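Local atomic coordinates of Pdx2 protein (Plasmodium falciparum, PDB entry 2ABW), a protein that hydrolyses glutamine to glutamate and ammonia as the glutaminase subunit of the plasmodial pyridoxal 5'-phosphate (vitamin B6) synthase, passing the ammonia to Pdx1. Residues D116-R121 / Y157-L162; L135-D140 / V168-S173; S141-K146 / F205-Y210. All coordinates share one frame; numbering follows the deposited sequence. Where two conformers were deposited one is given.

Contact 1 (D116-R121 / Y157-L162)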
loop_
_atom_site.group_PDB
_atom_site.type_symbol
_atom_site.label_atom_id
_atom_site.label_comp_id
_atom_site.label_asym_id
_atom_site.label_seq_id
_atom_site.Cartn_x
_atom_site.Cartn_y
_atom_site.Cartn_z
ATOM N N ASP A 116 -6.252 -9.678 -4.481
ATOM C CA ASP A 116 -6.967 -10.983 -4.249
ATOM C C ASP A 116 -6.082 -11.868 -3.392
ATOM O O ASP A 116 -5.483 -12.829 -3.850
ATOM C CB ASP A 116 -7.444 -11.610 -5.512
ATOM C CG ASP A 116 -8.577 -10.783 -6.169
ATOM O OD1 ASP A 116 -9.325 -10.008 -5.474
ATOM O OD2 ASP A 116 -8.627 -10.828 -7.408
ATOM N N ILE A 117 -6.029 -11.482 -2.105
ATOM C CA ILE A 117 -5.262 -12.208 -1.113
ATOM C C ILE A 117 -6.054 -12.296 0.183
ATOM O O ILE A 117 -6.958 -11.568 0.449
ATOM C CB ILE A 117 -3.932 -11.481 -0.806
ATOM C CG1 ILE A 117 -4.145 -10.106 -0.108
ATOM C CG2 ILE A 117 -3.104 -11.379 -2.089
ATOM C CD1 ILE A 117 -2.875 -9.248 0.073
ATOM N N THR A 118 -5.662 -13.261 1.012
ATOM C CA THR A 118 -6.110 -13.319 2.387
ATOM C C THR A 118 -4.998 -12.877 3.281
ATOM O O THR A 118 -3.839 -13.350 3.178
ATOM C CB THR A 118 -6.420 -14.780 2.787
ATOM O OG1 THR A 118 -7.467 -15.283 1.955
ATOM C CG2 THR A 118 -6.809 -14.943 4.191
ATOM N N ILE A 119 -5.279 -11.900 4.114
ATOM C CA ILE A 119 -4.283 -11.316 4.988
ATOM C C ILE A 119 -4.743 -11.395 6.470
ATOM O O ILE A 119 -5.979 -11.308 6.752
ATOM C CB ILE A 119 -4.011 -9.895 4.577
ATOM C CG1 ILE A 119 -2.686 -9.389 5.121
ATOM C CG2 ILE A 119 -5.226 -8.980 4.998
ATOM C CD1 ILE A 119 -2.277 -8.044 4.451
ATOM N N CYS A 120 -3.808 -11.578 7.381
ATOM C CA CYS A 120 -4.028 -11.732 8.811
ATOM C C CYS A 120 -3.340 -10.626 9.563
ATOM O O CYS A 120 -2.158 -10.327 9.342
ATOM C CB CYS A 120 -3.417 -13.019 9.295
ATOM S SG CYS A 120 -3.941 -14.338 8.336
ATOM N N ARG A 121 -4.062 -9.991 10.457
ATOM C CA ARG A 121 -3.452 -8.875 11.126
ATOM C C ARG A 121 -2.580 -9.395 12.192
ATOM O O ARG A 121 -1.579 -8.772 12.476
ATOM C CB ARG A 121 -4.484 -7.865 11.641
ATOM C CG ARG A 121 -4.519 -7.710 13.033
ATOM C CD ARG A 121 -5.136 -6.404 13.411
ATOM N NE ARG A 121 -5.578 -6.460 14.788
ATOM C CZ ARG A 121 -6.238 -5.474 15.409
ATOM N NH1 ARG A 121 -6.502 -4.332 14.778
ATOM N NH2 ARG A 121 -6.635 -5.631 16.673
ATOM N N TYR A 157 0.262 -10.559 7.897
ATOM C CA TYR A 157 0.713 -11.782 7.258
ATOM C C TYR A 157 -0.183 -12.155 6.127
ATOM O O TYR A 157 -1.361 -12.411 6.275
ATOM C CB TYR A 157 0.781 -12.891 8.294
ATOM C CG TYR A 157 1.158 -14.227 7.742
ATOM C CD1 TYR A 157 2.466 -14.510 7.377
ATOM C CD2 TYR A 157 0.238 -15.226 7.642
ATOM C CE1 TYR A 157 2.810 -15.774 6.883
ATOM C CE2 TYR A 157 0.577 -16.475 7.148
ATOM C CZ TYR A 157 1.843 -16.713 6.755
ATOM O OH TYR A 157 2.158 -17.978 6.284
ATOM N N ILE A 158 0.406 -12.323 4.941
ATOM C CA ILE A 158 -0.327 -12.738 3.757
ATOM C C ILE A 158 -0.396 -14.259 3.705
ATOM O O ILE A 158 0.615 -14.941 3.385
ATOM C CB ILE A 158 0.322 -12.150 2.504
ATOM C CG1 ILE A 158 0.253 -10.632 2.547
ATOM C CG2 ILE A 158 -0.318 -12.732 1.276
ATOM C CD1 ILE A 158 1.040 -9.813 1.438
ATOM N N ARG A 159 -1.543 -14.817 4.047
ATOM C CA ARG A 159 -1.722 -16.210 4.239
ATOM C C ARG A 159 -2.022 -16.901 2.927
ATOM O O ARG A 159 -1.688 -18.099 2.773
ATOM C CB ARG A 159 -2.812 -16.476 5.217
ATOM C CG ARG A 159 -2.973 -17.959 5.615
ATOM C CD ARG A 159 -3.950 -18.145 6.752
ATOM N NE ARG A 159 -5.344 -17.926 6.395
ATOM C CZ ARG A 159 -6.073 -18.771 5.674
ATOM N NH1 ARG A 159 -5.549 -19.837 5.101
ATOM N NH2 ARG A 159 -7.304 -18.464 5.398
ATOM N N GLU A 160 -2.763 -16.253 2.033
ATOM C CA GLU A 160 -3.193 -16.894 0.773
ATOM C C GLU A 160 -3.094 -15.900 -0.398
ATOM O O GLU A 160 -3.570 -14.780 -0.276
ATOM C CB GLU A 160 -4.642 -17.351 0.858
ATOM C CG GLU A 160 -4.947 -18.327 1.983
ATOM C CD GLU A 160 -6.420 -18.758 2.052
ATOM O OE1 GLU A 160 -7.292 -17.865 1.791
ATOM O OE2 GLU A 160 -6.651 -19.959 2.300
ATOM N N ILE A 161 -2.646 -16.405 -1.543
ATOM C CA ILE A 161 -2.803 -15.738 -2.843
ATOM C C ILE A 161 -4.021 -16.416 -3.484
ATOM O O ILE A 161 -4.059 -17.658 -3.566
ATOM C CB ILE A 161 -1.564 -15.916 -3.687
ATOM C CG1 ILE A 161 -0.322 -15.314 -3.013
ATOM C CG2 ILE A 161 -1.716 -15.303 -5.084
ATOM C CD1 ILE A 161 -0.413 -13.851 -2.592
ATOM N N LEU A 162 -4.927 -15.602 -4.033
ATOM C CA LEU A 162 -6.239 -16.110 -4.453
ATOM C C LEU A 162 -6.464 -16.019 -5.963
ATOM O O LEU A 162 -7.530 -16.404 -6.455
ATOM C CB LEU A 162 -7.349 -15.443 -3.692
ATOM C CG LEU A 162 -7.339 -15.582 -2.177
ATOM C CD1 LEU A 162 -8.348 -14.692 -1.513
ATOM C CD2 LEU A 162 -7.439 -17.035 -1.725
#
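A classic beta bulge interrupts the antiparallel pairing of strands 116-120 and 157-161, with Arg159 and Glu160 both set against Thr118. Thr118 O takes two backbone N-H groups: Arg159 N lies 2.9 Å away, whereas the bond from Glu160 N is weak. Beyond the bulge, Tyr157 N reaches Cys120 O at 2.8 Å in the carbonyl plane. On the polar face Thr118 and Glu160 run side by side. With Thr118 OG1 anti to the carbonyl carbon (chi1 -61°), the hydroxyl donates to Glu160 OE1 at 2.6 Å, meeting the carboxylate on its anti side. Thr118 CG2 packs 3.8 Å from Arg159 NH2. The Arg159 chain bends at chi3 (72°), bringing one guanidinium face, toward its rim, against Glu160 CG; NH1 bonds weakly to Glu160 OE2 and NH2 salt-bridges Glu98. The other face is apolar: Ile117 CG2 meets Ile161 CD1 at 3.7 Å, and Ile119 CD1 lies 4.1 Å from Ile158 CG1. Arg121, a glutamine-binding residue, follows directly after the strand. Strand 115-120 is the middle of a small three-stranded sheet, bonded on its other edge to strand 94-98; Ile119 packs on helix 88-92, which follows the nucleophile Cys87, and Ile158 and Ile161 rest on strand 180-187.

Contact 2 (L135-D140 / V168-S173); sequences LNIISD and VLATFS. With PG4 (tetraethylene glycol), chain C.
Asn136 CG lies anti to the backbone N (chi1 169°) and Thr171 OG1 sits between its own backbone N and carbonyl carbon (chi1 64°), bringing amide and hydroxyl together on one face of the sheet. The side chains run alongside each other, and Asn136 ND2 donates to Thr171 OG1 at 3.3 Å, close to the amide plane. A tetraethylene glycol, probably from the crystallisation liquor, curls round the pair: its O2 accepts from Asn136 ND2 at 3.0 Å, its O5 from Thr171 OG1 at 2.6 Å. Asn136 and Thr171 form an antiparallel hydrogen-bonded pair, with Asn136 N 2.8 Å from Thr171 O at a nearly straight 172°. The two strands are neighbours in the large mixed sheet of this glutamine amidotransferase, and strand 167-174 pairs on its far edge with strand 180-187, where Leu169 and Ala170 make a classic bulge opposite Ala184. Where strand 130-137 ends, Ile138 N still holds Leu169 O at 2.8 Å, and a water bridges Ile138 O and Val168 O. On the opposite face Ile137 CG1 packs 4.1 Å from Ala170 CB. Past the strand, Leu169 CD1 touches Ser139 CB at 3.9 Å, both side chains also touching Tyr208 of helix 204-219.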
loop_
_atom_site.group_PDB
_atom_site.type_symbol
_atom_site.label_atom_id
_atom_site.label_comp_id
_atom_site.label_asym_id
_atom_site.label_seq_id
_atom_site.Cartn_x
_atom_site.Cartn_y
_atom_site.Cartn_z
ATOM N N LEU A 135 15.199 -8.787 1.325
ATOM C CA LEU A 135 14.123 -9.133 0.369
ATOM C C LEU A 135 14.640 -9.831 -0.858
ATOM O O LEU A 135 15.731 -9.457 -1.387
ATOM C CB LEU A 135 13.458 -7.819 -0.069
ATOM C CG LEU A 135 12.707 -7.018 1.017
ATOM C CD1 LEU A 135 12.179 -5.659 0.359
ATOM C CD2 LEU A 135 11.557 -7.856 1.630
ATOM N N ASN A 136 13.913 -10.845 -1.293
ATOM C CA ASN A 136 14.083 -11.482 -2.598
ATOM C C ASN A 136 13.054 -10.824 -3.492
ATOM O O ASN A 136 11.866 -11.054 -3.291
ATOM C CB ASN A 136 13.829 -12.957 -2.486
ATOM C CG ASN A 136 13.742 -13.597 -3.776
ATOM O OD1 ASN A 136 14.599 -13.371 -4.611
ATOM N ND2 ASN A 136 12.822 -14.525 -3.931
ATOM N N ILE A 137 13.494 -9.951 -4.401
ATOM C CA ILE A 137 12.569 -9.200 -5.172
ATOM C C ILE A 137 12.485 -9.708 -6.619
ATOM O O ILE A 137 13.514 -9.844 -7.293
ATOM C CB ILE A 137 12.904 -7.715 -5.170
ATOM C CG1 ILE A 137 12.973 -7.131 -3.729
ATOM C CG2 ILE A 137 11.873 -6.967 -6.021
ATOM C CD1 ILE A 137 13.339 -5.636 -3.569
ATOM N N ILE A 138 11.315 -10.066 -7.032
ATOM C CA ILE A 138 11.061 -10.653 -8.319
ATOM C C ILE A 138 10.609 -9.590 -9.254
ATOM O O ILE A 138 9.429 -9.288 -9.400
ATOM C CB ILE A 138 10.032 -11.755 -8.256
ATOM C CG1 ILE A 138 10.484 -12.838 -7.256
ATOM C CG2 ILE A 138 9.816 -12.382 -9.675
ATOM C CD1 ILE A 138 9.963 -12.592 -5.873
ATOM N N SER A 139 11.635 -8.906 -9.814
ATOM C CA SER A 139 11.383 -7.691 -10.648
ATOM C C SER A 139 12.588 -7.428 -11.501
ATOM O O SER A 139 13.681 -7.827 -11.151
ATOM C CB SER A 139 11.139 -6.468 -9.756
ATOM O OG SER A 139 10.815 -5.284 -10.496
ATOM N N ASP A 140 12.350 -6.732 -12.624
ATOM C CA ASP A 140 13.424 -6.259 -13.498
ATOM C C ASP A 140 13.542 -4.712 -13.298
ATOM O O ASP A 140 14.364 -4.070 -13.961
ATOM C CB ASP A 140 13.119 -6.496 -14.924
ATOM C CG ASP A 140 12.872 -7.912 -15.248
ATOM O OD1 ASP A 140 13.656 -8.758 -14.755
ATOM O OD2 ASP A 140 11.905 -8.170 -16.022
ATOM N N VAL A 168 3.646 -12.031 -6.879
ATOM C CA VAL A 168 4.425 -11.943 -5.681
ATOM C C VAL A 168 5.676 -11.187 -6.073
ATOM O O VAL A 168 6.525 -11.666 -6.928
ATOM C CB VAL A 168 4.767 -13.332 -5.067
ATOM C CG1 VAL A 168 5.800 -13.174 -3.921
ATOM C CG2 VAL A 168 3.494 -13.968 -4.624
ATOM N N LEU A 169 5.782 -9.998 -5.549
ATOM C CA LEU A 169 6.846 -9.092 -5.909
ATOM C C LEU A 169 8.081 -9.277 -5.031
ATOM O O LEU A 169 9.220 -9.057 -5.428
ATOM C CB LEU A 169 6.280 -7.630 -5.835
ATOM C CG LEU A 169 7.268 -6.569 -6.134
ATOM C CD1 LEU A 169 7.924 -6.693 -7.543
ATOM C CD2 LEU A 169 6.622 -5.197 -5.910
ATOM N N ALA A 170 7.893 -9.570 -3.728
ATOM C CA ALA A 170 9.027 -9.754 -2.844
ATOM C C ALA A 170 8.682 -10.728 -1.733
ATOM O O ALA A 170 7.538 -10.727 -1.232
ATOM C CB ALA A 170 9.430 -8.432 -2.207
ATOM N N THR A 171 9.649 -11.569 -1.362
ATOM C CA THR A 171 9.539 -12.541 -0.301
ATOM C C THR A 171 10.789 -12.431 0.560
ATOM O O THR A 171 11.756 -11.759 0.229
ATOM C CB THR A 171 9.434 -13.950 -0.820
ATOM O OG1 THR A 171 10.658 -14.306 -1.515
ATOM C CG2 THR A 171 8.254 -14.071 -1.728
ATOM N N PHE A 172 10.697 -13.019 1.762
ATOM C CA PHE A 172 11.854 -13.101 2.640
ATOM C C PHE A 172 11.822 -14.317 3.466
ATOM O O PHE A 172 10.792 -14.948 3.588
ATOM C CB PHE A 172 11.959 -11.887 3.563
ATOM C CG PHE A 172 10.817 -11.752 4.586
ATOM C CD1 PHE A 172 9.688 -11.007 4.263
ATOM C CD2 PHE A 172 10.952 -12.210 5.845
ATOM C CE1 PHE A 172 8.692 -10.867 5.178
ATOM C CE2 PHE A 172 9.973 -12.039 6.765
ATOM C CZ PHE A 172 8.867 -11.371 6.434
ATOM N N SER A 173 12.963 -14.672 4.025
ATOM C CA SER A 173 13.008 -15.788 4.937
ATOM C C SER A 173 13.405 -15.270 6.274
ATOM O O SER A 173 14.235 -14.374 6.364
ATOM C CB SER A 173 14.032 -16.814 4.425
ATOM O OG SER A 173 13.409 -17.452 3.305
HETATM O O1 PG4 C . 10.546 -17.189 -5.140
HETATM C C1 PG4 C . 10.995 -17.557 -6.437
HETATM C C2 PG4 C . 12.071 -16.661 -7.022
HETATM O O2 PG4 C . 13.224 -16.493 -6.139
HETATM C C3 PG4 C . 14.346 -17.346 -6.438
HETATM C C4 PG4 C . 15.501 -16.986 -5.501
HETATM O O3 PG4 C . 15.183 -17.339 -4.135
HETATM C C5 PG4 C . 16.125 -16.811 -3.231
HETATM C C6 PG4 C . 15.739 -17.196 -1.825
HETATM O O4 PG4 C . 14.621 -16.373 -1.468
HETATM C C7 PG4 C . 14.198 -16.618 -0.136
HETATM C C8 PG4 C . 12.983 -15.790 0.213
HETATM O O5 PG4 C . 11.931 -16.370 -0.535
HETATM O O HOH W 1 6.844 -10.373 -9.797
#

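Contact 3 (S141-K146 / F205-Y210); sequences SSAFKK and FQQYFY
Ser141 OG accepts the backbone N-H of Ala143 at 3.0 Å (angle 163°), closing an ST turn, and the same hydroxyl oxygen lies at the edge of the Tyr208 ring, in its plane, 3.6 Å from Tyr208 CD1. The backbone folds into a type I beta turn from Ser141 to Phe144. This presents Ala143 CB to the helix, where it sits 4.1 Å from Tyr208 CB and also touches the extended chain of Gln207. No direct hydrogen bond joins turn and helix; instead a water bound to Ala143 O lies within hydrogen-bonding distance of Gln207 OE1, and a second water at Ser142 O makes a weak approach to the same oxygen.

Phe144 makes the largest single contribution to the packing. With CG anti to the carbonyl carbon (chi1 -58°), the ring is carried toward the helix, and its far end enters between Phe205 and Tyr208, three residues apart. Phe144 CE1 lies over the centre of the Phe205 face, 3.6 Å from Phe205 CE2, in an edge-to-face pair whose planes meet at 52°. Towards Tyr208 the approach is oblique: Phe144 CE2 stands over the rim of that ring's face, 3.4 Å from Tyr208 CD1. The phenol OH of Tyr208 is hydrogen-bonded to Glu186, and Phe205 makes a further edge-to-face pair with Phe195. The result is an aromatic cluster of Phe144, Phe205 and Tyr208, through which the beta turn in the loop between strands 130-137 and 149-153 packs on the C-terminal helix 204-219 of the glutaminase fold.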
loop_
_atom_site.group_PDB
_atom_site.type_symbol
_atom_site.label_atom_id
_atom_site.label_comp_id
_atom_site.label_asym_id
_atom_site.label_seq_id
_atom_site.Cartn_x
_atom_site.Cartn_y
_atom_site.Cartn_z
ATOM N N SER A 141 12.823 -4.126 -12.349
ATOM C CA SER A 141 12.831 -2.644 -12.228
ATOM C C SER A 141 14.181 -2.156 -11.704
ATOM O O SER A 141 14.776 -2.762 -10.795
ATOM C CB SER A 141 11.783 -2.176 -11.243
ATOM O OG SER A 141 11.968 -0.783 -10.928
ATOM N N SER A 142 14.707 -1.040 -12.261
ATOM C CA SER A 142 15.886 -0.446 -11.678
ATOM C C SER A 142 15.735 0.178 -10.301
ATOM O O SER A 142 16.766 0.536 -9.682
ATOM C CB SER A 142 16.450 0.640 -12.655
ATOM O OG SER A 142 15.544 1.672 -12.723
ATOM N N ALA A 143 14.513 0.194 -9.793
ATOM C CA ALA A 143 14.274 0.647 -8.399
ATOM C C ALA A 143 14.849 -0.303 -7.451
ATOM O O ALA A 143 15.121 0.072 -6.336
ATOM C CB ALA A 143 12.833 0.781 -8.176
ATOM N N PHE A 144 15.088 -1.571 -7.852
ATOM C CA PHE A 144 15.434 -2.614 -6.900
ATOM C C PHE A 144 16.841 -3.094 -7.115
ATOM O O PHE A 144 17.116 -3.971 -7.940
ATOM C CB PHE A 144 14.434 -3.765 -6.987
ATOM C CG PHE A 144 12.969 -3.345 -6.742
ATOM C CD1 PHE A 144 12.604 -2.704 -5.570
ATOM C CD2 PHE A 144 11.987 -3.618 -7.634
ATOM C CE1 PHE A 144 11.261 -2.363 -5.305
ATOM C CE2 PHE A 144 10.699 -3.305 -7.364
ATOM C CZ PHE A 144 10.308 -2.672 -6.191
ATOM N N LYS A 145 17.752 -2.522 -6.407
ATOM C CA LYS A 145 19.101 -3.032 -6.375
ATOM C C LYS A 145 19.236 -4.280 -5.544
ATOM O O LYS A 145 18.347 -4.695 -4.869
ATOM C CB LYS A 145 20.018 -1.983 -5.701
ATOM C CG LYS A 145 19.944 -0.725 -6.493
ATOM C CD LYS A 145 20.507 0.471 -5.797
ATOM C CE LYS A 145 21.882 0.300 -5.327
ATOM N NZ LYS A 145 22.722 1.608 -5.272
ATOM N N LYS A 146 20.361 -4.922 -5.636
ATOM C CA LYS A 146 20.517 -6.120 -4.873
ATOM C C LYS A 146 20.521 -5.833 -3.350
ATOM O O LYS A 146 20.910 -4.786 -2.893
ATOM C CB LYS A 146 21.817 -6.794 -5.262
ATOM C CG LYS A 146 22.996 -6.021 -4.929
ATOM C CD LYS A 146 24.193 -6.905 -4.578
ATOM C CE LYS A 146 25.295 -6.085 -3.946
ATOM N NZ LYS A 146 25.801 -6.701 -2.687
ATOM N N PHE A 205 10.928 1.229 -2.936
ATOM C CA PHE A 205 9.501 1.009 -3.222
ATOM C C PHE A 205 8.785 2.304 -3.640
ATOM O O PHE A 205 7.814 2.303 -4.407
ATOM C CB PHE A 205 8.812 0.277 -2.088
ATOM C CG PHE A 205 9.215 -1.219 -2.061
ATOM C CD1 PHE A 205 10.371 -1.597 -1.434
ATOM C CD2 PHE A 205 8.501 -2.151 -2.797
ATOM C CE1 PHE A 205 10.780 -2.930 -1.472
ATOM C CE2 PHE A 205 8.923 -3.499 -2.809
ATOM C CZ PHE A 205 10.076 -3.834 -2.221
ATOM N N GLN A 206 9.232 3.410 -3.038
ATOM C CA GLN A 206 8.725 4.698 -3.458
ATOM C C GLN A 206 9.036 4.956 -4.930
ATOM O O GLN A 206 8.178 5.415 -5.731
ATOM C CB GLN A 206 9.307 5.853 -2.604
ATOM C CG GLN A 206 8.747 5.846 -1.183
ATOM C CD GLN A 206 9.414 4.899 -0.225
ATOM O OE1 GLN A 206 10.409 4.310 -0.581
ATOM N NE2 GLN A 206 8.884 4.816 1.008
ATOM N N GLN A 207 10.234 4.678 -5.334
ATOM C CA GLN A 207 10.648 4.839 -6.724
ATOM C C GLN A 207 9.838 3.946 -7.629
ATOM O O GLN A 207 9.373 4.387 -8.694
ATOM C CB GLN A 207 12.120 4.560 -6.833
ATOM C CG GLN A 207 12.561 4.870 -8.281
ATOM C CD GLN A 207 14.044 4.602 -8.530
ATOM O OE1 GLN A 207 14.800 4.179 -7.625
ATOM N NE2 GLN A 207 14.444 4.820 -9.731
ATOM N N TYR A 208 9.646 2.699 -7.247
ATOM C CA TYR A 208 8.854 1.744 -8.034
ATOM C C TYR A 208 7.422 2.229 -8.178
ATOM O O TYR A 208 6.818 2.206 -9.262
ATOM C CB TYR A 208 8.834 0.410 -7.348
ATOM C CG TYR A 208 8.164 -0.655 -8.123
ATOM C CD1 TYR A 208 8.772 -1.180 -9.271
ATOM C CD2 TYR A 208 6.978 -1.171 -7.765
ATOM C CE1 TYR A 208 8.151 -2.194 -9.989
ATOM C CE2 TYR A 208 6.395 -2.206 -8.443
ATOM C CZ TYR A 208 6.975 -2.714 -9.554
ATOM O OH TYR A 208 6.428 -3.762 -10.332
ATOM N N PHE A 209 6.857 2.678 -7.076
ATOM C CA PHE A 209 5.433 3.155 -7.138
ATOM C C PHE A 209 5.381 4.431 -7.990
ATOM O O PHE A 209 4.440 4.589 -8.781
ATOM C CB PHE A 209 4.846 3.412 -5.768
ATOM C CG PHE A 209 3.379 3.770 -5.828
ATOM C CD1 PHE A 209 2.471 2.795 -6.294
ATOM C CD2 PHE A 209 2.866 4.982 -5.434
ATOM C CE1 PHE A 209 1.144 3.110 -6.416
ATOM C CE2 PHE A 209 1.531 5.270 -5.543
ATOM C CZ PHE A 209 0.708 4.355 -6.043
ATOM N N TYR A 210 6.337 5.330 -7.888
ATOM C CA TYR A 210 6.348 6.515 -8.751
ATOM C C TYR A 210 6.321 6.076 -10.239
ATOM O O TYR A 210 5.539 6.621 -11.042
ATOM C CB TYR A 210 7.581 7.335 -8.468
ATOM C CG TYR A 210 7.725 8.423 -9.468
ATOM C CD1 TYR A 210 7.015 9.594 -9.400
ATOM C CD2 TYR A 210 8.525 8.275 -10.593
ATOM C CE1 TYR A 210 7.132 10.576 -10.378
ATOM C CE2 TYR A 210 8.649 9.242 -11.569
ATOM C CZ TYR A 210 7.909 10.388 -11.504
ATOM O OH TYR A 210 7.960 11.433 -12.450
HETATM O O HOH W 2 17.627 2.391 -7.842
HETATM O O HOH W 3 16.341 2.437 -5.404
#

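Contacts 2 and 3 adjoin, their centres about 12 Å apart: segment 135-140 runs directly into 141-146. Ile137 CD1 of the large sheet packs 3.6 Å from Phe144 CD1 of the loop, and Leu135 CD1 lies 3.6 Å from Phe205 CE1 of the helix. Contact 1 belongs to the separate three-stranded sheet, its centre about 16 Å from that of contact 2 and 23 Å from that of contact 3. It is also near the catalytic nucleophile, the side chain of Ile119 being about 8 Å from that of Cys87. Phe205 in contact 3 lies about 10 Å from His196 and 9 Å from Glu198, the charge-relay residues, again between side chains.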